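Local structure of increased recombination centers protein 6 (Saccharomyces cerevisiae, 3UC9) at residues Gln63-Arg68 with Val72-Tyr77. The protein acts as a clathrin coat accessory factor related to small G proteins and is involved in gross chromosomal rearrangements and telomere healing. Residues are numbered along the deposited sequence; the frame is centred on the assembly and turned at random.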
ATOM      1  N   GLN A  63      12.913   7.374   6.753  1.00 24.60           N
ATOM      2  CA  GLN A  63      11.769   7.648   7.610  1.00 25.80           C
ATOM      3  C   GLN A  63      11.767   6.602   8.713  1.00 26.26           C
ATOM      4  O   GLN A  63      12.355   5.530   8.560  1.00 27.85           O
ATOM      5  CB  GLN A  63      10.469   7.588   6.807  1.00 24.59           C
ATOM      6  CG  GLN A  63      10.416   8.589   5.661  1.00 28.43           C
ATOM      7  CD  GLN A  63      10.546  10.017   6.142  1.00 34.19           C
ATOM      8  OE1 GLN A  63      11.610  10.629   6.029  1.00 34.20           O
ATOM      9  NE2 GLN A  63       9.471  10.547   6.712  1.00 32.31           N
ATOM     10  N   THR A  64      11.146   6.917   9.839  1.00 25.41           N
ATOM     11  CA  THR A  64      11.067   5.953  10.923  1.00 26.19           C
ATOM     12  C   THR A  64       9.633   5.482  11.057  1.00 26.27           C
ATOM     13  O   THR A  64       8.702   6.294  11.065  1.00 26.34           O
ATOM     14  CB  THR A  64      11.559   6.550  12.249  1.00 28.84           C
ATOM     15  OG1 THR A  64      12.879   7.070  12.065  1.00 31.90           O
ATOM     16  CG2 THR A  64      11.597   5.475  13.327  1.00 31.17           C
ATOM     17  N   TRP A  65       9.453   4.166  11.087  1.00 24.52           N
ATOM     18  CA  TRP A  65       8.170   3.603  11.461  1.00 23.98           C
ATOM     19  C   TRP A  65       8.326   3.040  12.854  1.00 26.09           C
ATOM     20  O   TRP A  65       9.118   2.119  13.075  1.00 25.47           O
ATOM     21  CB  TRP A  65       7.707   2.516  10.505  1.00 22.23           C
ATOM     22  CG  TRP A  65       6.309   2.056  10.834  1.00 20.48           C
ATOM     23  CD1 TRP A  65       5.954   0.965  11.574  1.00 21.65           C
ATOM     24  CD2 TRP A  65       5.093   2.708  10.476  1.00 17.55           C
ATOM     25  NE1 TRP A  65       4.591   0.890  11.687  1.00 18.07           N
ATOM     26  CE2 TRP A  65       4.034   1.950  11.024  1.00 18.12           C
ATOM     27  CE3 TRP A  65       4.790   3.855   9.739  1.00 20.40           C
ATOM     28  CZ2 TRP A  65       2.696   2.297  10.850  1.00 19.07           C
ATOM     29  CZ3 TRP A  65       3.451   4.204   9.571  1.00 20.21           C
ATOM     30  CH2 TRP A  65       2.426   3.424  10.116  1.00 20.15           C
ATOM     31  N   GLU A  66       7.571   3.593  13.795  1.00 27.56           N
ATOM     32  CA  GLU A  66       7.717   3.232  15.187  1.00 30.41           C
ATOM     33  C   GLU A  66       6.363   2.989  15.836  1.00 30.71           C
ATOM     34  O   GLU A  66       5.368   3.657  15.538  1.00 30.85           O
ATOM     35  CB  GLU A  66       8.511   4.302  15.958  1.00 33.34           C
ATOM     36  CG  GLU A  66       7.966   5.727  15.849  1.00 38.73           C
ATOM     37  CD  GLU A  66       8.878   6.773  16.513  1.00 45.23           C
ATOM     38  OE1 GLU A  66       9.824   6.386  17.242  1.00 47.32           O
ATOM     39  OE2 GLU A  66       8.643   7.987  16.301  1.00 47.41           O
ATOM     40  N   ASN A  67       6.340   1.995  16.708  1.00 30.10           N
ATOM     41  CA  ASN A  67       5.169   1.705  17.522  1.00 29.61           C
ATOM     42  C   ASN A  67       5.687   1.350  18.902  1.00 30.38           C
ATOM     43  O   ASN A  67       6.865   1.592  19.205  1.00 29.07           O
ATOM     44  CB  ASN A  67       4.345   0.577  16.881  1.00 29.08           C
ATOM     45  CG  ASN A  67       5.196  -0.617  16.495  1.00 26.22           C
ATOM     46  OD1 ASN A  67       5.959  -1.138  17.313  1.00 24.58           O
ATOM     47  ND2 ASN A  67       5.078  -1.053  15.242  1.00 29.20           N
ATOM     48  N   ARG A  68       4.825   0.789  19.743  1.00 30.17           N
ATOM     49  CA  ARG A  68       5.214   0.432  21.104  1.00 32.15           C
ATOM     50  C   ARG A  68       6.213  -0.729  21.196  1.00 30.59           C
ATOM     51  O   ARG A  68       6.821  -0.932  22.245  1.00 30.75           O
ATOM     52  CB  ARG A  68       3.970   0.089  21.914  1.00 33.02           C
ATOM     53  CG  ARG A  68       3.101   1.279  22.204  1.00 37.30           C
ATOM     54  CD  ARG A  68       1.801   0.839  22.856  1.00 43.00           C
ATOM     55  NE  ARG A  68       0.834   0.357  21.870  1.00 42.41           N
ATOM     56  CZ  ARG A  68      -0.255  -0.353  22.162  1.00 45.82           C
ATOM     57  NH1 ARG A  68      -0.526  -0.691  23.420  1.00 47.99           N
ATOM     58  NH2 ARG A  68      -1.072  -0.737  21.188  1.00 45.65           N
ATOM     59  N   VAL A  72      11.705   0.734  12.930  1.00 22.80           N
ATOM     60  CA  VAL A  72      12.402   0.317  11.711  1.00 22.27           C
ATOM     61  C   VAL A  72      12.517   1.538  10.804  1.00 22.88           C
ATOM     62  O   VAL A  72      11.666   2.422  10.841  1.00 23.69           O
ATOM     63  CB  VAL A  72      11.677  -0.846  11.004  1.00 22.20           C
ATOM     64  CG1 VAL A  72      10.333  -0.381  10.436  1.00 19.46           C
ATOM     65  CG2 VAL A  72      12.565  -1.458   9.923  1.00 22.92           C
ATOM     66  N   HIS A  73      13.593   1.610  10.025  1.00 21.82           N
ATOM     67  CA  HIS A  73      13.790   2.716   9.103  1.00 22.70           C
ATOM     68  C   HIS A  73      13.407   2.275   7.698  1.00 21.59           C
ATOM     69  O   HIS A  73      13.801   1.188   7.263  1.00 21.63           O
ATOM     70  CB  HIS A  73      15.242   3.195   9.151  1.00 24.55           C
ATOM     71  CG  HIS A  73      15.610   3.835  10.456  1.00 30.78           C
ATOM     72  ND1 HIS A  73      15.701   5.201  10.617  1.00 37.83           N
ATOM     73  CD2 HIS A  73      15.884   3.296  11.668  1.00 36.09           C
ATOM     74  CE1 HIS A  73      16.023   5.476  11.868  1.00 37.84           C
ATOM     75  NE2 HIS A  73      16.140   4.337  12.528  1.00 36.62           N
ATOM     76  N   PHE A  74      12.632   3.111   7.003  1.00 20.78           N
ATOM     77  CA  PHE A  74      12.144   2.778   5.658  1.00 19.50           C
ATOM     78  C   PHE A  74      12.226   3.986   4.716  1.00 20.24           C
ATOM     79  O   PHE A  74      12.369   5.137   5.156  1.00 21.01           O
ATOM     80  CB  PHE A  74      10.707   2.227   5.714  1.00 18.89           C
ATOM     81  CG  PHE A  74       9.661   3.272   5.999  1.00 20.26           C
ATOM     82  CD1 PHE A  74       8.880   3.785   4.980  1.00 19.19           C
ATOM     83  CD2 PHE A  74       9.474   3.751   7.288  1.00 17.43           C
ATOM     84  CE1 PHE A  74       7.925   4.748   5.240  1.00 21.51           C
ATOM     85  CE2 PHE A  74       8.541   4.717   7.548  1.00 22.29           C
ATOM     86  CZ  PHE A  74       7.760   5.218   6.522  1.00 23.58           C
ATOM     87  N   ASP A  75      12.144   3.702   3.418  1.00 18.71           N
ATOM     88  CA  ASP A  75      12.130   4.721   2.378  1.00 18.57           C
ATOM     89  C   ASP A  75      10.723   4.791   1.771  1.00 18.50           C
ATOM     90  O   ASP A  75      10.118   3.763   1.489  1.00 17.85           O
ATOM     91  CB  ASP A  75      13.134   4.371   1.286  1.00 20.19           C
ATOM     92  CG  ASP A  75      14.581   4.439   1.753  1.00 23.00           C
ATOM     93  OD1 ASP A  75      14.860   5.000   2.838  1.00 20.80           O
ATOM     94  OD2 ASP A  75      15.456   3.940   1.005  1.00 24.26           O
ATOM     95  N   LEU A  76      10.234   6.008   1.560  1.00 18.70           N
ATOM     96  CA  LEU A  76       8.956   6.257   0.935  1.00 19.37           C
ATOM     97  C   LEU A  76       9.209   6.637  -0.522  1.00 19.50           C
ATOM     98  O   LEU A  76       9.960   7.577  -0.810  1.00 21.43           O
ATOM     99  CB  LEU A  76       8.232   7.382   1.679  1.00 19.70           C
ATOM    100  CG  LEU A  76       6.754   7.644   1.435  1.00 26.22           C
ATOM    101  CD1 LEU A  76       5.912   6.467   1.928  1.00 26.83           C
ATOM    102  CD2 LEU A  76       6.337   8.916   2.141  1.00 29.09           C
ATOM    103  N   TYR A  77       8.615   5.872  -1.429  1.00 17.90           N
ATOM    104  CA  TYR A  77       8.605   6.194  -2.849  1.00 19.61           C
ATOM    105  C   TYR A  77       7.210   6.693  -3.219  1.00 19.20           C
ATOM    106  O   TYR A  77       6.218   5.975  -3.056  1.00 21.14           O
ATOM    107  CB  TYR A  77       8.930   4.954  -3.686  1.00 19.98           C
ATOM    108  CG  TYR A  77      10.324   4.363  -3.534  1.00 21.71           C
ATOM    109  CD1 TYR A  77      11.347   5.023  -2.847  1.00 22.82           C
ATOM    110  CD2 TYR A  77      10.634   3.147  -4.139  1.00 23.68           C
ATOM    111  CE1 TYR A  77      12.619   4.458  -2.739  1.00 21.40           C
ATOM    112  CE2 TYR A  77      11.904   2.591  -4.049  1.00 22.25           C
ATOM    113  CZ  TYR A  77      12.890   3.246  -3.357  1.00 26.04           C
ATOM    114  OH  TYR A  77      14.146   2.681  -3.286  1.00 24.24           O
TER
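With chi1 at 73°, Phe74 tucks CG between its own backbone N and carbonyl carbon, and this swings the ring across to the neighbouring strand, against Gln63. There CB of Gln63 makes a CH-pi contact, 3.8 Å from the centroid of the Phe74 ring and displaced toward its rim. Gln63 then bends at chi2 and carries its amide away from the aromatic. Trp65, on the same face, has a different torsion: CG is anti to the backbone N (chi1 -174°) and the indole leads off from the strand pair, leaving CB of Trp65 3.8 Å from CE2 of Phe74 and 3.9 Å from CG1 of Val72. The same Phe74 ring has its edge turned to the backbone N of Trp65.

Strands 59-66 and 71-81 form a beta hairpin at the margin of a Rossmann-like mixed sheet, in the strand order 2-3-1-4-5-6 of small G proteins; 59-66 is an outermost strand, and its pairing with 71-81 is the antiparallel one. Gln63 with Phe74 and Trp65 with Val72 are hydrogen-bonded pairs. The straightest of their four bonds runs from Trp65 N to Val72 O, at 2.8 Å, while the one from Gln63 N to Phe74 O is the most bent. Between them lies the non-hydrogen-bonded pair Thr64–His73, where His73 CA approaches Gln63 O at 3.2 Å in a CA-H...O contact.

Thr64 and His73 share one face of the hairpin, their side chains running side by side, with OG1 of Thr64 3.5 Å from CE1 of His73; ND1 of His73 makes a weak hydrogen bond to Asp62. On the face of Gln63, Trp65, Val72 and Phe74, Trp198 packs on both Val72 and Phe74, Leu49 of helix 39-50 meets the Trp65 side chain, and Trp65 NE1 is hydrogen-bonded to Asp194 of helix 185-195.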